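Local atomic coordinates of putative carbohydrate-active enzyme (Uncultured organism, PDB entry 5WH8), a protein that probably hydrolyses O-glycosidic bonds in cellulose or related glycans, its chain here being the glycoside hydrolase family 5 catalytic domain of a longer, probably secreted protein. Residues 2-12 against 97-105; 87-98 against 131-142. All blocks are in the same frame, centred on the assembly; numbering follows the deposited sequence. Where two conformers were deposited one is given.

Contact 1 (2-12 against 97-105)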
loop_
_atom_site.group_PDB
_atom_site.type_symbol
_atom_site.label_atom_id
_atom_site.label_comp_id
_atom_site.label_asym_id
_atom_site.label_seq_id
_atom_site.Cartn_x
_atom_site.Cartn_y
_atom_site.Cartn_z
ATOM N N TYR A 2 -17.829 8.651 8.440
ATOM C CA TYR A 2 -16.422 9.029 8.488
ATOM C C TYR A 2 -16.271 10.458 9.030
ATOM O O TYR A 2 -17.121 11.322 8.782
ATOM C CB TYR A 2 -15.793 8.879 7.095
ATOM C CG TYR A 2 -15.756 7.438 6.601
ATOM C CD1 TYR A 2 -14.792 6.549 7.062
ATOM C CD2 TYR A 2 -16.665 6.971 5.661
ATOM C CE1 TYR A 2 -14.734 5.233 6.610
ATOM C CE2 TYR A 2 -16.623 5.644 5.211
ATOM C CZ TYR A 2 -15.647 4.787 5.691
ATOM O OH TYR A 2 -15.574 3.476 5.262
ATOM N N PRO A 3 -15.183 10.723 9.774
ATOM C CA PRO A 3 -15.094 12.031 10.428
ATOM C C PRO A 3 -14.952 13.200 9.438
ATOM O O PRO A 3 -14.238 13.131 8.415
ATOM C CB PRO A 3 -13.865 11.887 11.327
ATOM C CG PRO A 3 -13.099 10.718 10.764
ATOM C CD PRO A 3 -14.099 9.814 10.192
ATOM N N GLU A 4 -15.653 14.281 9.761
ATOM C CA GLU A 4 -15.597 15.504 8.964
ATOM C C GLU A 4 -14.169 15.951 8.692
ATOM O O GLU A 4 -13.322 15.999 9.582
ATOM C CB GLU A 4 -16.380 16.618 9.675
ATOM C CG GLU A 4 -17.870 16.349 9.700
ATOM C CD GLU A 4 -18.656 17.314 10.578
ATOM O OE1 GLU A 4 -18.069 17.904 11.514
ATOM O OE2 GLU A 4 -19.871 17.477 10.334
ATOM N N GLY A 5 -13.903 16.288 7.432
ATOM C CA GLY A 5 -12.629 16.855 7.052
ATOM C C GLY A 5 -11.555 15.821 6.774
ATOM O O GLY A 5 -10.437 16.181 6.382
ATOM N N SER A 6 -11.882 14.542 6.935
ATOM C CA SER A 6 -10.891 13.480 6.723
ATOM C C SER A 6 -10.768 13.104 5.251
ATOM O O SER A 6 -11.684 13.383 4.467
ATOM C CB SER A 6 -11.251 12.230 7.539
ATOM O OG SER A 6 -12.461 11.627 7.096
ATOM N N PRO A 7 -9.654 12.454 4.869
ATOM C CA PRO A 7 -9.490 12.034 3.469
ATOM C C PRO A 7 -10.655 11.190 2.921
ATOM O O PRO A 7 -11.081 11.385 1.782
ATOM C CB PRO A 7 -8.164 11.239 3.502
ATOM C CG PRO A 7 -7.359 11.944 4.606
ATOM C CD PRO A 7 -8.417 12.260 5.664
ATOM N N VAL A 8 -11.214 10.277 3.711
ATOM C CA VAL A 8 -12.297 9.417 3.208
ATOM C C VAL A 8 -13.619 10.212 3.165
ATOM O O VAL A 8 -14.441 10.016 2.278
ATOM C CB VAL A 8 -12.474 8.124 4.057
ATOM C CG1 VAL A 8 -13.659 7.287 3.543
ATOM C CG2 VAL A 8 -11.184 7.305 4.069
ATOM N N TYR A 9 -13.816 11.115 4.118
ATOM C CA TYR A 9 -14.949 12.037 4.055
ATOM C C TYR A 9 -14.956 12.841 2.732
ATOM O O TYR A 9 -16.029 13.024 2.090
ATOM C CB TYR A 9 -14.897 12.963 5.265
ATOM C CG TYR A 9 -16.015 13.971 5.327
ATOM C CD1 TYR A 9 -15.900 15.197 4.699
ATOM C CD2 TYR A 9 -17.192 13.687 6.012
ATOM C CE1 TYR A 9 -16.947 16.143 4.758
ATOM C CE2 TYR A 9 -18.230 14.610 6.074
ATOM C CZ TYR A 9 -18.100 15.833 5.451
ATOM O OH TYR A 9 -19.154 16.733 5.524
ATOM N N HIS A 10 -13.777 13.314 2.330
ATOM C CA HIS A 10 -13.640 14.148 1.141
ATOM C C HIS A 10 -13.807 13.386 -0.169
ATOM O O HIS A 10 -14.334 13.945 -1.138
ATOM C CB HIS A 10 -12.279 14.851 1.144
ATOM C CG HIS A 10 -12.204 16.027 2.067
ATOM N ND1 HIS A 10 -13.106 17.065 2.006
ATOM C CD2 HIS A 10 -11.335 16.340 3.060
ATOM C CE1 HIS A 10 -12.802 17.964 2.927
ATOM N NE2 HIS A 10 -11.734 17.547 3.583
ATOM N N ASN A 11 -13.356 12.130 -0.217
ATOM C CA ASN A 11 -13.289 11.412 -1.491
ATOM C C ASN A 11 -14.172 10.171 -1.609
ATOM O O ASN A 11 -14.433 9.702 -2.713
ATOM C CB ASN A 11 -11.843 11.013 -1.785
ATOM C CG ASN A 11 -10.941 12.195 -1.932
ATOM O OD1 ASN A 11 -10.987 12.904 -2.928
ATOM N ND2 ASN A 11 -10.077 12.404 -0.944
ATOM N N GLY A 12 -14.645 9.637 -0.494
ATOM C CA GLY A 12 -15.559 8.504 -0.526
ATOM C C GLY A 12 -14.981 7.242 -1.133
ATOM O O GLY A 12 -13.776 6.981 -1.034
ATOM N N CYS A 97 -8.421 2.757 11.130
ATOM C CA CYS A 97 -8.353 3.641 9.957
ATOM C C CYS A 97 -9.719 4.226 9.619
ATOM O O CYS A 97 -9.813 5.393 9.239
ATOM C CB CYS A 97 -7.802 2.900 8.739
ATOM S SG CYS A 97 -6.025 2.494 8.885
ATOM N N ALA A 98 -10.776 3.419 9.727
ATOM C CA ALA A 98 -12.136 3.920 9.478
ATOM C C ALA A 98 -12.500 5.049 10.440
ATOM O O ALA A 98 -13.076 6.061 10.025
ATOM C CB ALA A 98 -13.160 2.805 9.588
ATOM N N LYS A 99 -12.189 4.862 11.721
ATOM C CA LYS A 99 -12.516 5.857 12.744
ATOM C C LYS A 99 -11.800 7.182 12.504
ATOM O O LYS A 99 -12.320 8.243 12.873
ATOM C CB LYS A 99 -12.166 5.324 14.137
ATOM C CG LYS A 99 -13.150 4.271 14.649
ATOM C CD LYS A 99 -12.715 3.713 16.003
ATOM C CE LYS A 99 -13.838 2.935 16.688
ATOM N NZ LYS A 99 -14.578 2.049 15.743
ATOM N N LEU A 100 -10.616 7.115 11.882
ATOM C CA LEU A 100 -9.817 8.295 11.549
ATOM C C LEU A 100 -10.091 8.842 10.149
ATOM O O LEU A 100 -9.587 9.902 9.810
ATOM C CB LEU A 100 -8.316 7.965 11.673
ATOM C CG LEU A 100 -7.845 7.659 13.098
ATOM C CD1 LEU A 100 -6.443 7.033 13.080
ATOM C CD2 LEU A 100 -7.842 8.922 13.968
ATOM N N GLY A 101 -10.896 8.141 9.353
ATOM C CA GLY A 101 -11.210 8.572 8.000
ATOM C C GLY A 101 -10.027 8.545 7.048
ATOM O O GLY A 101 -9.889 9.455 6.226
ATOM N N ILE A 102 -9.169 7.530 7.151
ATOM C CA ILE A 102 -8.128 7.323 6.135
ATOM C C ILE A 102 -8.274 5.990 5.425
ATOM O O ILE A 102 -8.862 5.029 5.955
ATOM C CB ILE A 102 -6.690 7.401 6.708
ATOM C CG1 ILE A 102 -6.461 6.412 7.852
ATOM C CG2 ILE A 102 -6.383 8.862 7.148
ATOM C CD1 ILE A 102 -4.968 6.233 8.175
ATOM N N TYR A 103 -7.726 5.938 4.225
ATOM C CA TYR A 103 -7.764 4.722 3.419
ATOM C C TYR A 103 -6.799 3.680 4.023
ATOM O O TYR A 103 -5.824 4.015 4.714
ATOM C CB TYR A 103 -7.450 5.055 1.934
ATOM C CG TYR A 103 -8.540 5.914 1.339
ATOM C CD1 TYR A 103 -9.709 5.335 0.848
ATOM C CD2 TYR A 103 -8.460 7.306 1.374
ATOM C CE1 TYR A 103 -10.739 6.109 0.379
ATOM C CE2 TYR A 103 -9.484 8.085 0.888
ATOM C CZ TYR A 103 -10.617 7.477 0.397
ATOM O OH TYR A 103 -11.636 8.288 -0.050
ATOM N N CYS A 104 -7.101 2.405 3.783
ATOM C CA CYS A 104 -6.339 1.310 4.373
ATOM C C CYS A 104 -6.056 0.255 3.327
ATOM O O CYS A 104 -6.995 -0.327 2.782
ATOM C CB CYS A 104 -7.101 0.701 5.548
ATOM S SG CYS A 104 -6.245 -0.621 6.411
ATOM N N ILE A 105 -4.775 -0.013 3.083
ATOM C CA ILE A 105 -4.381 -1.111 2.196
ATOM C C ILE A 105 -4.116 -2.351 3.025
ATOM O O ILE A 105 -3.272 -2.318 3.938
ATOM C CB ILE A 105 -3.119 -0.799 1.377
ATOM C CG1 ILE A 105 -3.321 0.430 0.500
ATOM C CG2 ILE A 105 -2.767 -1.981 0.495
ATOM C CD1 ILE A 105 -2.050 0.918 -0.199
#
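Val8 wedges one methyl into the hollow beside Gly101 and over Tyr103, where the N-terminal helix 7-11 of this TIM barrel packs at the N-terminal end of the barrel strands, against the turn from helix 83-100 to strand 103-109. Gly101 closes helix 83-100 with a Schellman motif. Its CA is the floor of a shallow dip that Pro3 and Ser6 fill: CG of Pro3 comes to 3.3 Å from Lys99 O, and OG of Ser6 to 3.4 Å from Gly101 CA. Ser6 is also the N-cap of helix 7-11, its OG donating to Pro3 O and weakly accepting from Tyr9 N. In the first turn of that helix, Val8 N donates to Gly101 O (3.0 Å, 160°).

The two branches of Val8 serve two rings. With CG1 anti to the backbone N (chi1 177°), CG1 covers the centre of the Tyr2 ring, while CG2 lies over the Tyr103 face, 3.6 Å from its centroid, as a CH-pi contact. Tyr2 in turn sets a ring edge against Ala98 O, with CD1 3.5 Å away. Pro7 lies alongside Ile102, its CG against the CG2 methyl. Beyond the Val8 methyl, Tyr103 slides its hydroxyl past CB of Asn11; OH donates to Gly12 O at 2.7 Å, in the carbonyl plane and on a lone pair.

Contact 2 (87-98 against 131-142). With EDO (1,2-ethanediol), chain J; EDO (1,2-ethanediol), chain B.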
loop_
_atom_site.group_PDB
_atom_site.type_symbol
_atom_site.label_atom_id
_atom_site.label_comp_id
_atom_site.label_asym_id
_atom_site.label_seq_id
_atom_site.Cartn_x
_atom_site.Cartn_y
_atom_site.Cartn_z
ATOM N N ASN A 87 -6.159 -12.481 11.427
ATOM C CA ASN A 87 -7.295 -11.821 10.766
ATOM C C ASN A 87 -7.969 -10.801 11.692
ATOM O O ASN A 87 -8.318 -9.688 11.277
ATOM C CB ASN A 87 -8.355 -12.851 10.310
ATOM C CG ASN A 87 -7.937 -13.670 9.110
ATOM O OD1 ASN A 87 -6.865 -13.480 8.552
ATOM N ND2 ASN A 87 -8.803 -14.616 8.710
ATOM N N ALA A 88 -8.170 -11.173 12.954
ATOM C CA ALA A 88 -8.865 -10.305 13.892
ATOM C C ALA A 88 -8.045 -9.046 14.202
ATOM O O ALA A 88 -8.585 -7.934 14.320
ATOM C CB ALA A 88 -9.189 -11.069 15.178
ATOM N N TYR A 89 -6.734 -9.220 14.298
ATOM C CA TYR A 89 -5.810 -8.107 14.485
ATOM C C TYR A 89 -5.852 -7.123 13.313
ATOM O O TYR A 89 -5.848 -5.897 13.502
ATOM C CB TYR A 89 -4.402 -8.668 14.668
ATOM C CG TYR A 89 -3.288 -7.648 14.697
ATOM C CD1 TYR A 89 -2.960 -6.988 15.866
ATOM C CD2 TYR A 89 -2.545 -7.366 13.553
ATOM C CE1 TYR A 89 -1.944 -6.071 15.903
ATOM C CE2 TYR A 89 -1.531 -6.437 13.585
ATOM C CZ TYR A 89 -1.232 -5.802 14.761
ATOM O OH TYR A 89 -0.211 -4.890 14.809
ATOM N N ILE A 90 -5.847 -7.673 12.101
ATOM C CA ILE A 90 -5.935 -6.872 10.887
ATOM C C ILE A 90 -7.243 -6.090 10.880
ATOM O O ILE A 90 -7.267 -4.883 10.574
ATOM C CB ILE A 90 -5.815 -7.783 9.634
ATOM C CG1 ILE A 90 -4.395 -8.367 9.550
ATOM C CG2 ILE A 90 -6.141 -7.020 8.356
ATOM C CD1 ILE A 90 -4.248 -9.585 8.616
ATOM N N ASP A 91 -8.338 -6.774 11.220
ATOM C CA ASP A 91 -9.646 -6.129 11.267
ATOM C C ASP A 91 -9.644 -4.935 12.228
ATOM O O ASP A 91 -10.253 -3.899 11.939
ATOM C CB ASP A 91 -10.738 -7.086 11.737
ATOM C CG ASP A 91 -11.094 -8.179 10.726
ATOM O OD1 ASP A 91 -10.800 -8.072 9.516
ATOM O OD2 ASP A 91 -11.734 -9.165 11.172
ATOM N N ASN A 92 -8.993 -5.098 13.381
ATOM C CA ASN A 92 -8.883 -4.008 14.350
ATOM C C ASN A 92 -8.186 -2.789 13.734
ATOM O O ASN A 92 -8.619 -1.652 13.921
ATOM C CB ASN A 92 -8.122 -4.445 15.609
ATOM C CG ASN A 92 -8.899 -5.441 16.475
ATOM O OD1 ASN A 92 -10.094 -5.666 16.294
ATOM N ND2 ASN A 92 -8.200 -6.032 17.435
ATOM N N MET A 93 -7.097 -3.026 13.010
ATOM C CA MET A 93 -6.364 -1.932 12.363
ATOM C C MET A 93 -7.218 -1.264 11.279
ATOM O O MET A 93 -7.205 -0.039 11.134
ATOM C CB MET A 93 -5.058 -2.430 11.747
ATOM C CG MET A 93 -4.069 -3.001 12.732
ATOM S SD MET A 93 -3.670 -1.895 14.089
ATOM C CE MET A 93 -3.181 -0.414 13.236
ATOM N N VAL A 94 -7.955 -2.062 10.507
ATOM C CA VAL A 94 -8.866 -1.514 9.489
ATOM C C VAL A 94 -9.921 -0.600 10.141
ATOM O O VAL A 94 -10.256 0.466 9.611
ATOM C CB VAL A 94 -9.537 -2.652 8.679
ATOM C CG1 VAL A 94 -10.606 -2.093 7.726
ATOM C CG2 VAL A 94 -8.477 -3.443 7.918
ATOM N N ASP A 95 -10.425 -1.002 11.303
ATOM C CA ASP A 95 -11.425 -0.204 12.008
ATOM C C ASP A 95 -10.832 1.109 12.549
ATOM O O ASP A 95 -11.501 2.154 12.532
ATOM C CB ASP A 95 -12.050 -1.003 13.160
ATOM C CG ASP A 95 -12.900 -2.174 12.684
ATOM O OD1 ASP A 95 -13.464 -2.127 11.566
ATOM O OD2 ASP A 95 -13.024 -3.147 13.458
ATOM N N ILE A 96 -9.588 1.071 13.028
ATOM C CA ILE A 96 -8.921 2.295 13.485
ATOM C C ILE A 96 -8.802 3.257 12.309
ATOM O O ILE A 96 -9.117 4.443 12.451
ATOM C CB ILE A 96 -7.535 2.010 14.099
ATOM C CG1 ILE A 96 -7.715 1.346 15.469
ATOM C CG2 ILE A 96 -6.703 3.285 14.277
ATOM C CD1 ILE A 96 -6.477 0.626 15.942
ATOM N N CYS A 97 -8.421 2.757 11.130
ATOM C CA CYS A 97 -8.353 3.641 9.957
ATOM C C CYS A 97 -9.719 4.226 9.619
ATOM O O CYS A 97 -9.813 5.393 9.239
ATOM C CB CYS A 97 -7.802 2.900 8.739
ATOM S SG CYS A 97 -6.025 2.494 8.885
ATOM N N ALA A 98 -10.776 3.419 9.727
ATOM C CA ALA A 98 -12.136 3.920 9.478
ATOM C C ALA A 98 -12.500 5.049 10.440
ATOM O O ALA A 98 -13.076 6.061 10.025
ATOM C CB ALA A 98 -13.160 2.805 9.588
ATOM N N TYR A 131 -12.230 -14.425 3.425
ATOM C CA TYR A 131 -12.601 -13.793 4.680
ATOM C C TYR A 131 -12.563 -12.261 4.589
ATOM O O TYR A 131 -13.530 -11.590 4.960
ATOM C CB TYR A 131 -11.711 -14.247 5.834
ATOM C CG TYR A 131 -12.053 -13.470 7.080
ATOM C CD1 TYR A 131 -13.171 -13.806 7.833
ATOM C CD2 TYR A 131 -11.323 -12.346 7.455
ATOM C CE1 TYR A 131 -13.534 -13.069 8.953
ATOM C CE2 TYR A 131 -11.676 -11.605 8.567
ATOM C CZ TYR A 131 -12.787 -11.972 9.317
ATOM O OH TYR A 131 -13.167 -11.261 10.435
ATOM N N MET A 132 -11.456 -11.691 4.116
ATOM C CA MET A 132 -11.315 -10.237 4.187
ATOM C C MET A 132 -12.330 -9.501 3.320
ATOM O O MET A 132 -12.852 -8.448 3.705
ATOM C CB MET A 132 -9.887 -9.803 3.808
ATOM C CG MET A 132 -8.865 -10.105 4.909
ATOM S SD MET A 132 -9.168 -9.109 6.407
ATOM C CE MET A 132 -8.241 -10.002 7.622
ATOM N N SER A 133 -12.621 -10.050 2.145
ATOM C CA SER A 133 -13.565 -9.409 1.240
ATOM C C SER A 133 -14.997 -9.529 1.755
ATOM O O SER A 133 -15.768 -8.588 1.604
ATOM C CB SER A 133 -13.436 -9.980 -0.190
ATOM O OG SER A 133 -13.600 -11.393 -0.246
ATOM N N ALA A 134 -15.342 -10.652 2.382
ATOM C CA ALA A 134 -16.657 -10.776 3.025
ATOM C C ALA A 134 -16.774 -9.824 4.231
ATOM O O ALA A 134 -17.770 -9.138 4.400
ATOM C CB ALA A 134 -16.907 -12.208 3.462
ATOM N N LYS A 135 -15.738 -9.766 5.055
ATOM C CA LYS A 135 -15.768 -8.950 6.270
ATOM C C LYS A 135 -15.810 -7.464 5.961
ATOM O O LYS A 135 -16.484 -6.703 6.660
ATOM C CB LYS A 135 -14.556 -9.270 7.145
ATOM C CG LYS A 135 -14.470 -8.522 8.473
ATOM C CD LYS A 135 -15.594 -8.929 9.430
ATOM C CE LYS A 135 -15.307 -8.468 10.857
ATOM N NZ LYS A 135 -15.185 -6.992 10.951
ATOM N N HIS A 136 -15.106 -7.053 4.907
ATOM C CA HIS A 136 -14.933 -5.621 4.641
ATOM C C HIS A 136 -15.679 -5.130 3.407
ATOM O O HIS A 136 -15.423 -4.030 2.931
ATOM C CB HIS A 136 -13.430 -5.306 4.554
ATOM C CG HIS A 136 -12.730 -5.577 5.843
ATOM N ND1 HIS A 136 -12.978 -4.842 6.990
ATOM C CD2 HIS A 136 -11.866 -6.550 6.200
ATOM C CE1 HIS A 136 -12.272 -5.346 7.987
ATOM N NE2 HIS A 136 -11.593 -6.386 7.533
ATOM N N LYS A 137 -16.655 -5.917 2.939
ATOM C CA LYS A 137 -17.485 -5.501 1.798
ATOM C C LYS A 137 -18.039 -4.089 1.946
ATOM O O LYS A 137 -18.037 -3.298 0.991
ATOM C CB LYS A 137 -18.676 -6.471 1.602
ATOM C CG LYS A 137 -19.708 -5.965 0.572
ATOM C CD LYS A 137 -20.962 -6.843 0.497
ATOM C CE LYS A 137 -21.937 -6.306 -0.566
ATOM N NZ LYS A 137 -23.260 -6.986 -0.542
ATOM N N ASP A 138 -18.550 -3.782 3.132
ATOM C CA ASP A 138 -19.254 -2.522 3.339
ATOM C C ASP A 138 -18.315 -1.420 3.824
ATOM O O ASP A 138 -18.764 -0.320 4.160
ATOM C CB ASP A 138 -20.397 -2.724 4.333
ATOM C CG ASP A 138 -21.483 -3.647 3.792
ATOM O OD1 ASP A 138 -21.715 -3.673 2.565
ATOM O OD2 ASP A 138 -22.093 -4.360 4.606
ATOM N N ASP A 139 -17.019 -1.725 3.884
ATOM C CA ASP A 139 -15.997 -0.714 4.215
ATOM C C ASP A 139 -15.508 -0.001 2.940
ATOM O O ASP A 139 -14.798 -0.612 2.119
ATOM C CB ASP A 139 -14.816 -1.368 4.942
ATOM C CG ASP A 139 -15.156 -1.829 6.349
ATOM O OD1 ASP A 139 -16.099 -1.302 6.962
ATOM O OD2 ASP A 139 -14.452 -2.707 6.860
ATOM N N LYS A 140 -15.874 1.275 2.796
ATOM C CA LYS A 140 -15.553 2.088 1.621
ATOM C C LYS A 140 -14.075 2.409 1.524
ATOM O O LYS A 140 -13.602 2.781 0.458
ATOM C CB LYS A 140 -16.300 3.432 1.645
ATOM C CG LYS A 140 -17.759 3.393 1.253
ATOM C CD LYS A 140 -18.229 4.842 1.084
ATOM C CE LYS A 140 -19.670 4.940 0.647
ATOM N NZ LYS A 140 -19.999 6.362 0.385
ATOM N N HIS A 141 -13.358 2.298 2.643
ATOM C CA HIS A 141 -12.006 2.848 2.718
ATOM C C HIS A 141 -10.879 1.844 2.480
ATOM O O HIS A 141 -9.706 2.241 2.457
ATOM C CB HIS A 141 -11.788 3.507 4.076
ATOM C CG HIS A 141 -11.718 2.547 5.218
ATOM N ND1 HIS A 141 -12.754 1.684 5.539
ATOM C CD2 HIS A 141 -10.751 2.332 6.142
ATOM C CE1 HIS A 141 -12.410 0.972 6.595
ATOM N NE2 HIS A 141 -11.203 1.353 6.987
ATOM N N VAL A 142 -11.198 0.559 2.309
ATOM C CA VAL A 142 -10.159 -0.452 2.091
ATOM C C VAL A 142 -9.786 -0.642 0.612
ATOM O O VAL A 142 -10.604 -0.470 -0.304
ATOM C CB VAL A 142 -10.555 -1.843 2.662
ATOM C CG1 VAL A 142 -10.700 -1.784 4.182
ATOM C CG2 VAL A 142 -11.831 -2.391 2.018
HETATM C C1 EDO J . -11.983 -15.101 11.334
HETATM O O1 EDO J . -10.852 -15.290 10.473
HETATM C C2 EDO J . -11.838 -13.843 12.183
HETATM O O2 EDO J . -10.869 -14.053 13.219
HETATM C C1 EDO B . -11.979 1.516 -2.665
HETATM O O1 EDO B . -11.205 0.334 -2.789
HETATM C C2 EDO B . -11.208 2.530 -1.844
HETATM O O2 EDO B . -12.067 3.633 -1.604
#
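Tyr131 turns an edge of its ring to Asp91, and OH donates to OD2 of that carboxylate at 2.6 Å, on the syn lone pair, with ring and carboxylate nearly coplanar. One ring face carries O1 of a 1,2-ethanediol, the other CB of Lys135. The Asn87 amide runs past the ring almost parallel to it, ND2 standing 3.6 Å from Tyr131 CD2 and donating to the same diol oxygen. Asp91 and His136 meet differently: the planes stand 70° apart, and NE2 of His136 reaches OD1 of Asp91 (2.7 Å) from above the carboxylate. Lys135 CG lies over a face of the imidazole, and Met132 SD sits at its edge. His141 is sandwiched between Val142 CG1 on one face and Ala98 CA on the other; its NE2 donates to Val94 O at 2.9 Å. Ala98 N reaches this carbonyl oxygen from the opposite face of its plane, so the helical bond is kept while the histidine adds a second.

Between these polar groups run two apolar patches. Val94, its CG1 anti to the backbone N (chi1 174°), pushes that methyl between His136 and His141 to 3.6 Å from Val142 CG1, packing helix 83-100 onto the start of strand 142-145 and the loop before it. Met132, bent at chi2, brings CE against Ile90 CG2, joining neighbouring outer helices of the TIM barrel, whose segments 87-98 and 131-135 cross at -38°.

His136 ND1 also donates to Asp139 OD2, 2.6 Å away and in the ring plane. An imidazole giving a hydrogen to a carboxylate at each nitrogen is probably stabilised as a cation; Asp91, gripped at both oxygens and with Lys135 nearby, is likely to stay ionised.

Both contacts use helix 83-100, sharing Cys97 and Ala98, but at different places in the barrel. Contact 1 is partly buried at the helix C-terminal end, where the N-terminal arm covers an alpha-to-beta turn; contact 2 is more buried and runs along the helix flank against the next outer helix and the loop after it. Backbone carbonyls, prolines and a valine set over a tyrosine ring shape the first, whereas carboxylate and imidazole bonds dominate the second. They meet where Cys104 N probably donates to His141 O (2.9 Å), tying strand 103-109 to the lead-in of strand 142-145. Nearby, Tyr2 OH packs 3.4 Å from His141 ND1, so the arm of 2-12 borders both.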